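Beta-N-acetylhexosaminidase (Mycobacterium smegmatis, PDB 4YYF) probably hydrolyses terminal non-reducing N-acetyl-D-hexosamine residues from N-acetyl-beta-D-hexosaminides, as a member of glycoside hydrolase family 3. Local coordinates at residues 167-172 with 206-211; 159-164 with 180-185; 199-204 with 286-291; 234-239 with 245-250. The protein carries 1 engineered substitution. All coordinates share one frame; numbering follows the deposited sequence. Where two conformers were deposited one is given.

Contact 1 (167-172 with 206-211)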
loop_
_atom_site.group_PDB
_atom_site.type_symbol
_atom_site.label_atom_id
_atom_site.label_comp_id
_atom_site.label_asym_id
_atom_site.label_seq_id
_atom_site.Cartn_x
_atom_site.Cartn_y
_atom_site.Cartn_z
ATOM N N ASP A 167 -16.014 -13.485 7.210
ATOM C CA ASP A 167 -15.561 -13.693 5.823
ATOM C C ASP A 167 -16.243 -12.731 4.841
ATOM O O ASP A 167 -16.850 -13.145 3.858
ATOM C CB ASP A 167 -15.760 -15.159 5.403
ATOM C CG ASP A 167 -15.070 -15.511 4.083
ATOM O OD1 ASP A 167 -14.136 -14.804 3.658
ATOM O OD2 ASP A 167 -15.475 -16.521 3.468
ATOM N N THR A 168 -16.157 -11.439 5.133
ATOM C CA THR A 168 -16.597 -10.402 4.198
ATOM C C THR A 168 -15.352 -9.630 3.770
ATOM O O THR A 168 -14.250 -9.974 4.197
ATOM C CB THR A 168 -17.630 -9.468 4.835
ATOM O OG1 THR A 168 -17.061 -8.880 6.008
ATOM C CG2 THR A 168 -18.875 -10.246 5.231
ATOM N N VAL A 169 -15.506 -8.603 2.936
ATOM C CA VAL A 169 -14.334 -7.938 2.350
ATOM C C VAL A 169 -13.303 -7.490 3.401
ATOM O O VAL A 169 -12.106 -7.783 3.280
ATOM C CB VAL A 169 -14.734 -6.777 1.389
ATOM C CG1 VAL A 169 -15.637 -5.762 2.084
ATOM C CG2 VAL A 169 -13.493 -6.107 0.800
ATOM N N ILE A 170 -13.766 -6.811 4.446
ATOM C CA ILE A 170 -12.893 -6.497 5.573
ATOM C C ILE A 170 -13.114 -7.569 6.640
ATOM O O ILE A 170 -12.265 -8.441 6.826
ATOM C CB ILE A 170 -13.142 -5.076 6.127
ATOM C CG1 ILE A 170 -12.951 -4.038 5.019
ATOM C CG2 ILE A 170 -12.182 -4.775 7.267
ATOM C CD1 ILE A 170 -11.597 -4.149 4.312
ATOM N N GLY A 171 -14.264 -7.528 7.316
ATOM C CA GLY A 171 -14.622 -8.593 8.244
ATOM C C GLY A 171 -13.530 -8.885 9.263
ATOM O O GLY A 171 -13.015 -7.961 9.895
ATOM N N ASP A 172 -13.145 -10.155 9.410
ATOM C CA ASP A 172 -12.148 -10.519 10.429
ATOM C C ASP A 172 -10.731 -9.982 10.171
ATOM O O ASP A 172 -9.809 -10.211 10.975
ATOM C CB ASP A 172 -12.143 -12.036 10.711
ATOM C CG ASP A 172 -11.633 -12.872 9.541
ATOM O OD1 ASP A 172 -11.077 -12.321 8.564
ATOM O OD2 ASP A 172 -11.777 -14.114 9.619
ATOM N N PRO A 206 -9.720 6.572 3.570
ATOM C CA PRO A 206 -10.050 6.958 4.952
ATOM C C PRO A 206 -10.978 5.982 5.680
ATOM O O PRO A 206 -11.611 6.367 6.670
ATOM C CB PRO A 206 -10.781 8.281 4.760
ATOM C CG PRO A 206 -11.521 8.081 3.447
ATOM C CD PRO A 206 -10.517 7.332 2.591
ATOM N N GLY A 207 -11.081 4.747 5.199
ATOM C CA GLY A 207 -11.836 3.738 5.932
ATOM C C GLY A 207 -12.771 2.886 5.095
ATOM O O GLY A 207 -13.773 3.381 4.573
ATOM N N HIS A 208 -12.463 1.593 4.993
ATOM C CA HIS A 208 -13.270 0.652 4.191
ATOM C C HIS A 208 -14.216 -0.139 5.096
ATOM O O HIS A 208 -15.105 -0.858 4.620
ATOM C CB HIS A 208 -12.342 -0.325 3.443
ATOM C CG HIS A 208 -12.936 -0.934 2.218
ATOM N ND1 HIS A 208 -14.154 -1.610 2.215
ATOM C CD2 HIS A 208 -12.495 -1.001 0.937
ATOM C CE1 HIS A 208 -14.422 -2.037 1.007
ATOM N NE2 HIS A 208 -13.426 -1.680 0.199
ATOM N N GLY A 209 -14.028 -0.004 6.408
ATOM C CA GLY A 209 -14.739 -0.832 7.371
ATOM C C GLY A 209 -16.256 -0.747 7.316
ATOM O O GLY A 209 -16.940 -1.730 7.588
ATOM N N HIS A 210 -16.793 0.421 6.976
ATOM C CA HIS A 210 -18.252 0.575 6.925
ATOM C C HIS A 210 -18.740 0.862 5.501
ATOM O O HIS A 210 -19.831 1.390 5.312
ATOM C CB HIS A 210 -18.722 1.681 7.885
ATOM C CG HIS A 210 -18.340 1.447 9.315
ATOM N ND1 HIS A 210 -17.233 2.021 9.898
ATOM C CD2 HIS A 210 -18.928 0.695 10.282
ATOM C CE1 HIS A 210 -17.154 1.641 11.166
ATOM N NE2 HIS A 210 -18.168 0.835 11.417
ATOM N N ALA A 211 -17.930 0.518 4.502
ATOM C CA ALA A 211 -18.306 0.752 3.100
ATOM C C ALA A 211 -19.482 -0.137 2.683
ATOM O O ALA A 211 -19.739 -1.161 3.314
ATOM C CB ALA A 211 -17.117 0.527 2.183
#
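Ile170 lays its CG1-CD1 arm against the side chain of His208, reaching from the CB to the ND1 side of the imidazole. Ile170 CG1 is 3.9 Å from His208 ND1, and Ile170 CD1 is 4.0 Å from His208 CB. With chi1 at -57° the arm sits beside the backbone N of Ile170, opposite its carbonyl carbon, and this leads it to the histidine. Val169 comes to another corner of the same ring, at about a right angle. Its two methyls converge on one carbon: Val169 CG1 is 4.1 Å and Val169 CG2 4.2 Å from His208 CE1.

The backbone of His208 is also met. Its carbonyl O lies 3.9 Å from Ile170 CG1 and accepts the 3.1 Å bond from Ala211 N that closes a type I turn. Gly209, in that turn, gives Ile170 a looser neighbour.

Both segments are loops that follow barrel strands. Pro206, Gly207 and His208 belong to the Lys-His-Phe-Pro-Gly-His sequence of this family. His208 NE2 is hydrogen-bonded to Ser215 OG. A bound acetate lies about 3 Å from the His208 side chain; it probably comes from the crystallisation liquor, but it may mark a pocket.

The contact itself is apolar. Aliphatic carbons pack the imidazole, while the polar NE2 end is held by Ser215.

Contact 2 (159-164 with 180-185); sequences VDVTDA and AVVTEY
Val182 supplies the helix side of this contact, and it meets both Val159 and Val161. The apolar part uses one methyl for each. Val182 CG1 is 4.0 Å from Val159 CB. Val182 CG2 is 3.9 Å from Val161 CG2, a methyl-to-methyl touch. The first torsion of Val182, 169°, turns CG1 away from its own backbone N and leaves CG2 beside that N. The two methyls are thereby spread along the neighbouring chain.

A second kind of contact is methyl against backbone. Val182 CG1 comes to 3.4 Å from Val159 O and 3.7 Å from Val159 CA. Val182 CG2 is 4.0 Å from Asp160 O. The valine therefore packs on the peptide links of 159-161 as much as on side chains.

Polar bonds stay within each segment or go to other parts. Thr162 OG1 accepts from Ala164 N at 3.1 Å with an angle of 164°, which makes an ST turn. In the helix, Tyr185 N is bonded to Val181 O. The CB of Asp160 points away from the helix, and its carboxylate serves His204. Asp160 O is bonded to Ser174 OG.

The contact joins the loop after strand 153-154 to the first turns of helix 179-196. Helix 234-239 lies next to both, with Pro235 against Val182 and Tyr236 against Val159. The backbone of Val159 is hydrogen-bonded to Lys203 of strand 199-205, so this loop lies between a barrel strand and the outer helices.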
loop_
_atom_site.group_PDB
_atom_site.type_symbol
_atom_site.label_atom_id
_atom_site.label_comp_id
_atom_site.label_asym_id
_atom_site.label_seq_id
_atom_site.Cartn_x
_atom_site.Cartn_y
_atom_site.Cartn_z
ATOM N N VAL A 159 -6.447 -0.939 9.433
ATOM C CA VAL A 159 -6.957 -0.135 10.541
ATOM C C VAL A 159 -8.435 0.173 10.340
ATOM O O VAL A 159 -9.042 0.917 11.117
ATOM C CB VAL A 159 -6.135 1.161 10.757
ATOM C CG1 VAL A 159 -4.678 0.825 11.127
ATOM C CG2 VAL A 159 -6.179 2.026 9.514
ATOM N N ASP A 160 -9.018 -0.429 9.308
ATOM C CA ASP A 160 -10.464 -0.393 9.131
ATOM C C ASP A 160 -11.186 -0.859 10.387
ATOM O O ASP A 160 -10.736 -1.775 11.083
ATOM C CB ASP A 160 -10.894 -1.274 7.956
ATOM C CG ASP A 160 -10.309 -0.821 6.636
ATOM O OD1 ASP A 160 -10.169 0.407 6.425
ATOM O OD2 ASP A 160 -9.977 -1.702 5.805
ATOM N N VAL A 161 -12.314 -0.214 10.667
ATOM C CA VAL A 161 -13.106 -0.480 11.854
ATOM C C VAL A 161 -14.417 -1.086 11.381
ATOM O O VAL A 161 -15.092 -0.495 10.541
ATOM C CB VAL A 161 -13.397 0.850 12.581
ATOM C CG1 VAL A 161 -14.275 0.628 13.781
ATOM C CG2 VAL A 161 -12.076 1.533 12.970
ATOM N N THR A 162 -14.784 -2.262 11.891
ATOM C CA THR A 162 -16.019 -2.898 11.436
ATOM C C THR A 162 -16.523 -3.971 12.384
ATOM O O THR A 162 -15.765 -4.532 13.181
ATOM C CB THR A 162 -15.843 -3.557 10.042
ATOM O OG1 THR A 162 -17.126 -3.889 9.499
ATOM C CG2 THR A 162 -15.036 -4.829 10.153
ATOM N N ASP A 163 -17.812 -4.263 12.263
ATOM C CA ASP A 163 -18.431 -5.376 12.977
ATOM C C ASP A 163 -19.021 -6.399 12.003
ATOM O O ASP A 163 -19.798 -7.275 12.404
ATOM C CB ASP A 163 -19.530 -4.862 13.907
ATOM C CG ASP A 163 -20.533 -3.983 13.185
ATOM O OD1 ASP A 163 -20.542 -3.968 11.933
ATOM O OD2 ASP A 163 -21.323 -3.303 13.870
ATOM N N ALA A 164 -18.662 -6.276 10.728
ATOM C CA ALA A 164 -19.164 -7.192 9.697
ATOM C C ALA A 164 -18.792 -8.647 9.986
ATOM O O ALA A 164 -17.824 -8.924 10.697
ATOM C CB ALA A 164 -18.649 -6.781 8.330
ATOM N N ALA A 180 -10.728 2.622 19.374
ATOM C CA ALA A 180 -9.673 2.646 20.392
ATOM C C ALA A 180 -8.975 1.290 20.446
ATOM O O ALA A 180 -7.761 1.208 20.664
ATOM C CB ALA A 180 -10.242 3.025 21.761
ATOM N N VAL A 181 -9.749 0.227 20.241
ATOM C CA VAL A 181 -9.192 -1.122 20.164
ATOM C C VAL A 181 -8.335 -1.273 18.914
ATOM O O VAL A 181 -7.242 -1.847 18.973
ATOM C CB VAL A 181 -10.299 -2.192 20.200
ATOM C CG1 VAL A 181 -9.718 -3.578 19.934
ATOM C CG2 VAL A 181 -11.001 -2.158 21.542
ATOM N N VAL A 182 -8.813 -0.752 17.783
ATOM C CA VAL A 182 -8.018 -0.798 16.563
ATOM C C VAL A 182 -6.692 -0.082 16.771
ATOM O O VAL A 182 -5.634 -0.610 16.430
ATOM C CB VAL A 182 -8.766 -0.205 15.348
ATOM C CG1 VAL A 182 -7.814 -0.035 14.160
ATOM C CG2 VAL A 182 -9.943 -1.100 14.968
ATOM N N THR A 183 -6.746 1.106 17.362
ATOM C CA THR A 183 -5.523 1.881 17.582
ATOM C C THR A 183 -4.507 1.099 18.407
ATOM O O THR A 183 -3.335 1.015 18.050
ATOM C CB THR A 183 -5.833 3.208 18.268
ATOM O OG1 THR A 183 -6.761 3.943 17.456
ATOM C CG2 THR A 183 -4.554 4.020 18.467
ATOM N N GLU A 184 -4.962 0.510 19.507
ATOM C CA GLU A 184 -4.070 -0.276 20.350
ATOM C C GLU A 184 -3.482 -1.474 19.613
ATOM O O GLU A 184 -2.267 -1.657 19.594
ATOM C CB GLU A 184 -4.798 -0.749 21.610
ATOM C CG GLU A 184 -3.864 -1.300 22.661
ATOM C CD GLU A 184 -4.601 -1.934 23.821
ATOM O OE1 GLU A 184 -5.847 -2.039 23.755
ATOM O OE2 GLU A 184 -3.927 -2.330 24.796
ATOM N N TYR A 185 -4.338 -2.285 18.995
ATOM C CA TYR A 185 -3.877 -3.537 18.401
ATOM C C TYR A 185 -3.172 -3.366 17.059
ATOM O O TYR A 185 -2.086 -3.930 16.840
ATOM C CB TYR A 185 -5.022 -4.560 18.324
ATOM C CG TYR A 185 -5.279 -5.227 19.644
ATOM C CD1 TYR A 185 -6.019 -4.592 20.637
ATOM C CD2 TYR A 185 -4.765 -6.490 19.911
ATOM C CE1 TYR A 185 -6.245 -5.203 21.865
ATOM C CE2 TYR A 185 -4.980 -7.109 21.134
ATOM C CZ TYR A 185 -5.720 -6.463 22.100
ATOM O OH TYR A 185 -5.929 -7.089 23.300
#

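Contact 3 (199-204 with 286-291); sequences LPVLKH and LVYTDD
Val201 and Tyr288 face each other with their CA atoms 8.3 Å apart, so the two segments are not paired as strands. They run 47° apart in direction. At the far end His204 and Asp290 have their CA atoms 7.8 Å apart, past a cis peptide bond before His204.

The side chains meet in three places. Leu199 CD2 and Leu286 CD2 touch loosely at 4.4 Å. The Val201 and Tyr288 side chains cross at about a right angle. Val201 CG1 is 4.1 Å from Tyr288 CD2, and Val201 CG2 is 4.2 Å from Tyr288 CE2.

The third place is polar in character. His204 CD2 lies 3.5 Å from Asp290 OD2, with ring and carboxylate planes only 25° apart. The other oxygen, Asp290 OD1, accepts a 2.7 Å bond from Asp291 N, from the anti side but well out of the carboxylate plane. Lys203 CG sits over one face of the His204 ring, and His204 ND1 is hydrogen-bonded to Asp160 OD2. An acetate ion is bound about 3 Å from the Asp290 side chain, at this end of the strands.

Strand 246-249 stands between the two strands and is parallel to both. Its Met248 touches Val201. On the opposite side of strand 199-205 is strand 153-154. The contact thus spans the curled sheet of a TIM barrel close to the centre of the molecule.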
loop_
_atom_site.group_PDB
_atom_site.type_symbol
_atom_site.label_atom_id
_atom_site.label_comp_id
_atom_site.label_asym_id
_atom_site.label_seq_id
_atom_site.Cartn_x
_atom_site.Cartn_y
_atom_site.Cartn_z
ATOM N N LEU A 199 8.510 -2.119 6.416
ATOM C CA LEU A 199 7.666 -0.925 6.378
ATOM C C LEU A 199 6.200 -1.331 6.500
ATOM O O LEU A 199 5.670 -1.999 5.614
ATOM C CB LEU A 199 7.861 -0.161 5.057
ATOM C CG LEU A 199 6.957 1.069 4.891
ATOM C CD1 LEU A 199 7.354 2.210 5.881
ATOM C CD2 LEU A 199 7.007 1.576 3.437
ATOM N N PRO A 200 5.533 -0.935 7.595
ATOM C CA PRO A 200 4.100 -1.232 7.673
ATOM C C PRO A 200 3.270 -0.199 6.902
ATOM O O PRO A 200 3.700 0.950 6.734
ATOM C CB PRO A 200 3.808 -1.168 9.174
ATOM C CG PRO A 200 4.842 -0.235 9.732
ATOM C CD PRO A 200 6.037 -0.244 8.803
ATOM N N VAL A 201 2.110 -0.622 6.400
ATOM C CA VAL A 201 1.240 0.272 5.627
ATOM C C VAL A 201 -0.178 0.216 6.202
ATOM O O VAL A 201 -0.841 -0.809 6.112
ATOM C CB VAL A 201 1.199 -0.113 4.131
ATOM C CG1 VAL A 201 0.431 0.967 3.323
ATOM C CG2 VAL A 201 2.627 -0.283 3.556
ATOM N N LEU A 202 -0.627 1.318 6.798
ATOM C CA LEU A 202 -1.977 1.414 7.359
ATOM C C LEU A 202 -3.015 1.500 6.234
ATOM O O LEU A 202 -2.872 2.315 5.326
ATOM C CB LEU A 202 -2.079 2.671 8.223
ATOM C CG LEU A 202 -0.966 2.901 9.251
ATOM C CD1 LEU A 202 -1.134 4.267 9.910
ATOM C CD2 LEU A 202 -0.981 1.803 10.313
ATOM N N LYS A 203 -4.069 0.686 6.288
ATOM C CA LYS A 203 -5.057 0.660 5.193
ATOM C C LYS A 203 -6.461 0.385 5.757
ATOM O O LYS A 203 -6.562 -0.174 6.853
ATOM C CB LYS A 203 -4.647 -0.390 4.142
ATOM C CG LYS A 203 -4.777 -1.838 4.606
ATOM C CD LYS A 203 -4.023 -2.794 3.651
ATOM C CE LYS A 203 -4.348 -4.260 3.949
ATOM N NZ LYS A 203 -3.591 -5.192 3.042
ATOM N N HIS A 204 -7.549 0.761 5.067
ATOM C CA HIS A 204 -7.567 1.427 3.760
ATOM C C HIS A 204 -8.159 2.841 3.920
ATOM O O HIS A 204 -9.369 2.998 4.074
ATOM C CB HIS A 204 -8.431 0.625 2.759
ATOM C CG HIS A 204 -8.027 -0.812 2.596
ATOM N ND1 HIS A 204 -8.425 -1.810 3.478
ATOM C CD2 HIS A 204 -7.289 -1.442 1.650
ATOM C CE1 HIS A 204 -7.930 -2.963 3.090
ATOM N NE2 HIS A 204 -7.231 -2.774 1.975
ATOM N N LEU A 286 4.985 8.098 2.863
ATOM C CA LEU A 286 4.647 7.445 1.615
ATOM C C LEU A 286 3.189 7.007 1.581
ATOM O O LEU A 286 2.672 6.421 2.538
ATOM C CB LEU A 286 5.546 6.221 1.434
ATOM C CG LEU A 286 5.615 5.602 0.043
ATOM C CD1 LEU A 286 6.227 6.615 -0.914
ATOM C CD2 LEU A 286 6.433 4.306 0.075
ATOM N N VAL A 287 2.519 7.292 0.469
ATOM C CA VAL A 287 1.112 6.929 0.317
ATOM C C VAL A 287 0.919 6.048 -0.918
ATOM O O VAL A 287 1.214 6.477 -2.038
ATOM C CB VAL A 287 0.212 8.183 0.223
ATOM C CG1 VAL A 287 -1.240 7.772 0.088
ATOM C CG2 VAL A 287 0.375 9.063 1.469
ATOM N N TYR A 288 0.436 4.818 -0.705
ATOM C CA TYR A 288 0.140 3.886 -1.793
ATOM C C TYR A 288 -1.328 3.963 -2.183
ATOM O O TYR A 288 -2.161 4.391 -1.381
ATOM C CB TYR A 288 0.383 2.437 -1.337
ATOM C CG TYR A 288 1.822 1.990 -1.228
ATOM C CD1 TYR A 288 2.452 1.373 -2.299
ATOM C CD2 TYR A 288 2.530 2.129 -0.037
ATOM C CE1 TYR A 288 3.773 0.926 -2.202
ATOM C CE2 TYR A 288 3.866 1.682 0.073
ATOM C CZ TYR A 288 4.468 1.090 -1.023
ATOM O OH TYR A 288 5.773 0.639 -0.956
ATOM N N THR A 289 -1.653 3.512 -3.400
ATOM C CA THR A 289 -3.037 3.192 -3.726
ATOM C C THR A 289 -3.257 1.705 -3.518
ATOM O O THR A 289 -2.313 0.915 -3.532
ATOM C CB THR A 289 -3.382 3.460 -5.201
ATOM O OG1 THR A 289 -2.662 2.518 -6.012
ATOM C CG2 THR A 289 -3.031 4.881 -5.601
ATOM N N ASP A 290 -4.519 1.319 -3.378
ATOM C CA ASP A 290 -4.910 -0.086 -3.450
ATOM C C ASP A 290 -4.801 -0.480 -4.931
ATOM O O ASP A 290 -4.547 0.374 -5.789
ATOM C CB ASP A 290 -6.349 -0.236 -2.927
ATOM C CG ASP A 290 -6.704 -1.664 -2.501
ATOM O OD1 ASP A 290 -5.974 -2.621 -2.821
ATOM O OD2 ASP A 290 -7.752 -1.820 -1.844
ATOM N N ASP A 291 -4.976 -1.765 -5.220
ATOM C CA ASP A 291 -4.798 -2.335 -6.565
ATOM C C ASP A 291 -5.665 -1.638 -7.618
ATOM O O ASP A 291 -6.885 -1.631 -7.521
ATOM C CB ASP A 291 -5.080 -3.846 -6.466
ATOM C CG ASP A 291 -5.297 -4.539 -7.801
ATOM O OD1 ASP A 291 -4.856 -4.063 -8.867
ATOM O OD2 ASP A 291 -5.922 -5.620 -7.763
#

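Contact 4 (234-239 with 245-250)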
loop_
_atom_site.group_PDB
_atom_site.type_symbol
_atom_site.label_atom_id
_atom_site.label_comp_id
_atom_site.label_asym_id
_atom_site.label_seq_id
_atom_site.Cartn_x
_atom_site.Cartn_y
_atom_site.Cartn_z
ATOM N N VAL A 234 -10.179 7.680 13.329
ATOM C CA VAL A 234 -9.535 7.799 14.642
ATOM C C VAL A 234 -8.144 7.130 14.753
ATOM O O VAL A 234 -7.209 7.757 15.257
ATOM C CB VAL A 234 -10.493 7.384 15.795
ATOM C CG1 VAL A 234 -9.761 7.328 17.121
ATOM C CG2 VAL A 234 -11.660 8.369 15.872
ATOM N N PRO A 235 -7.993 5.874 14.275
ATOM C CA PRO A 235 -6.677 5.227 14.381
ATOM C C PRO A 235 -5.538 5.987 13.682
ATOM O O PRO A 235 -4.414 5.998 14.190
ATOM C CB PRO A 235 -6.906 3.864 13.702
ATOM C CG PRO A 235 -8.364 3.587 13.925
ATOM C CD PRO A 235 -9.026 4.931 13.794
ATOM N N TYR A 236 -5.816 6.608 12.540
ATOM C CA TYR A 236 -4.783 7.351 11.817
ATOM C C TYR A 236 -4.210 8.517 12.624
ATOM O O TYR A 236 -3.054 8.887 12.441
ATOM C CB TYR A 236 -5.315 7.868 10.474
ATOM C CG TYR A 236 -5.683 6.772 9.498
ATOM C CD1 TYR A 236 -4.728 6.210 8.662
ATOM C CD2 TYR A 236 -6.989 6.298 9.411
ATOM C CE1 TYR A 236 -5.061 5.203 7.764
ATOM C CE2 TYR A 236 -7.329 5.282 8.516
ATOM C CZ TYR A 236 -6.357 4.748 7.697
ATOM O OH TYR A 236 -6.688 3.746 6.801
ATOM N N ARG A 237 -5.016 9.087 13.517
ATOM C CA ARG A 237 -4.588 10.257 14.285
ATOM C C ARG A 237 -3.316 10.014 15.075
ATOM O O ARG A 237 -2.499 10.912 15.214
ATOM C CB ARG A 237 -5.670 10.714 15.255
ATOM C CG ARG A 237 -6.971 11.173 14.635
ATOM C CD ARG A 237 -7.947 11.425 15.768
ATOM N NE ARG A 237 -9.304 11.753 15.338
ATOM C CZ ARG A 237 -10.325 11.895 16.180
ATOM N NH1 ARG A 237 -11.533 12.201 15.726
ATOM N NH2 ARG A 237 -10.135 11.729 17.482
ATOM N N THR A 238 -3.152 8.810 15.613
ATOM C CA THR A 238 -1.922 8.498 16.337
ATOM C C THR A 238 -0.948 7.640 15.527
ATOM O O THR A 238 0.259 7.785 15.667
ATOM C CB THR A 238 -2.179 7.854 17.712
ATOM O OG1 THR A 238 -2.911 6.648 17.539
ATOM C CG2 THR A 238 -2.974 8.793 18.604
ATOM N N LEU A 239 -1.463 6.758 14.680
ATOM C CA LEU A 239 -0.610 5.763 14.039
ATOM C C LEU A 239 0.226 6.319 12.884
ATOM O O LEU A 239 1.294 5.799 12.596
ATOM C CB LEU A 239 -1.429 4.552 13.580
ATOM C CG LEU A 239 -2.111 3.787 14.715
ATOM C CD1 LEU A 239 -2.716 2.486 14.220
ATOM C CD2 LEU A 239 -1.104 3.521 15.836
ATOM N N VAL A 245 6.281 4.657 8.564
ATOM C CA VAL A 245 4.970 4.096 8.315
ATOM C C VAL A 245 4.491 4.681 6.991
ATOM O O VAL A 245 4.893 5.781 6.610
ATOM C CB VAL A 245 3.987 4.424 9.483
ATOM C CG1 VAL A 245 3.635 5.914 9.505
ATOM C CG2 VAL A 245 2.718 3.562 9.400
ATOM N N ALA A 246 3.667 3.927 6.280
ATOM C CA ALA A 246 3.059 4.384 5.038
ATOM C C ALA A 246 1.556 4.254 5.191
ATOM O O ALA A 246 1.078 3.649 6.139
ATOM C CB ALA A 246 3.547 3.571 3.838
ATOM N N VAL A 247 0.810 4.840 4.261
ATOM C CA VAL A 247 -0.642 4.729 4.266
ATOM C C VAL A 247 -1.064 4.243 2.884
ATOM O O VAL A 247 -0.464 4.637 1.884
ATOM C CB VAL A 247 -1.300 6.092 4.571
ATOM C CG1 VAL A 247 -2.843 6.049 4.334
ATOM C CG2 VAL A 247 -0.990 6.546 6.016
HETATM N N MSE A 248 -2.068 3.365 2.831
HETATM C CA MSE A 248 -2.693 2.989 1.564
HETATM C C MSE A 248 -4.115 3.547 1.488
HETATM O O MSE A 248 -4.919 3.346 2.400
HETATM C CB MSE A 248 -2.756 1.468 1.415
HETATM C CG MSE A 248 -3.513 0.994 0.153
HETATM SE SE MSE A 248 -3.480 -0.968 -0.006
HETATM C CE MSE A 248 -1.685 -1.142 -0.646
ATOM N N VAL A 249 -4.427 4.230 0.390
ATOM C CA VAL A 249 -5.760 4.797 0.182
ATOM C C VAL A 249 -6.619 3.812 -0.611
ATOM O O VAL A 249 -6.167 3.270 -1.617
ATOM C CB VAL A 249 -5.677 6.138 -0.574
ATOM C CG1 VAL A 249 -7.072 6.671 -0.862
ATOM C CG2 VAL A 249 -4.900 7.157 0.240
ATOM N N GLY A 250 -7.850 3.568 -0.161
ATOM C CA GLY A 250 -8.718 2.616 -0.835
ATOM C C GLY A 250 -9.566 3.271 -1.918
ATOM O O GLY A 250 -9.440 4.470 -2.168
#
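Tyr236 and Val247 make the apolar touch between helix and strand. Tyr236 CE1 is 4.2 Å from Val247 CG1, with the two side chains at an oblique angle. Further along, Val245 meets the backbone at the end of segment 234-239. Val245 CG1 is 3.9 Å from Leu239 O, and Val245 CG2 is 4.2 Å from the same oxygen.

Torsions explain both approaches. A chi1 of -65° sets the Tyr236 ring beside its backbone N, opposite the carbonyl carbon, and from there it runs out to the strand. Val245 has chi1 at 70°, which wedges CG1 between its own N and carbonyl carbon. Both of its methyls are then within range of Leu239 O.

The next shell fixes these groups. The Tyr236 ring stacks edge-to-face with Phe205, and its side chain also touches Tyr278. Tyr236 O is hydrogen-bonded to Thr240 OG1. Leu239 turns its side-chain end from 245-250 and packs on Leu202. Within the helix, Leu239 N is bonded to Pro235 O at 3.1 Å. Val247 is held in the sheet by backbone bonds to Leu286 and Tyr288.

Helix 234-239 lies between the parallel strands 199-205 and 246-249 in the chain, so the contact seats the helical end of a beta-alpha-beta crossover on its second strand.

Its chemistry is that of a buried hydrophobic layer. Valine methyls meet an aromatic ring and a carbonyl oxygen, and the helix rests on the strand by shape and not by polar bonds.

Contact 3 is the most central: its centre is about 3 Å from the centre of the chain, against about 11 Å for that of contact 4. Both are buried and share the parallel sheet around strand 246-249. Contact 2 is also buried, but its centre lies about 18 Å out. It meets contact 4 through helix 234-239, where Thr183 touches Thr238. Contact 1, between two loops, is partly buried and is tied to contact 2 by Asp160 OD1 with His208 N and Thr162 OG1 with Gly209 O. Contacts 2 and 4 set valine methyls against apolar side chains and backbone carbonyls. Contacts 1 and 3 each bring in a histidine, with acetate close to His208 in one and Asp290 in the other.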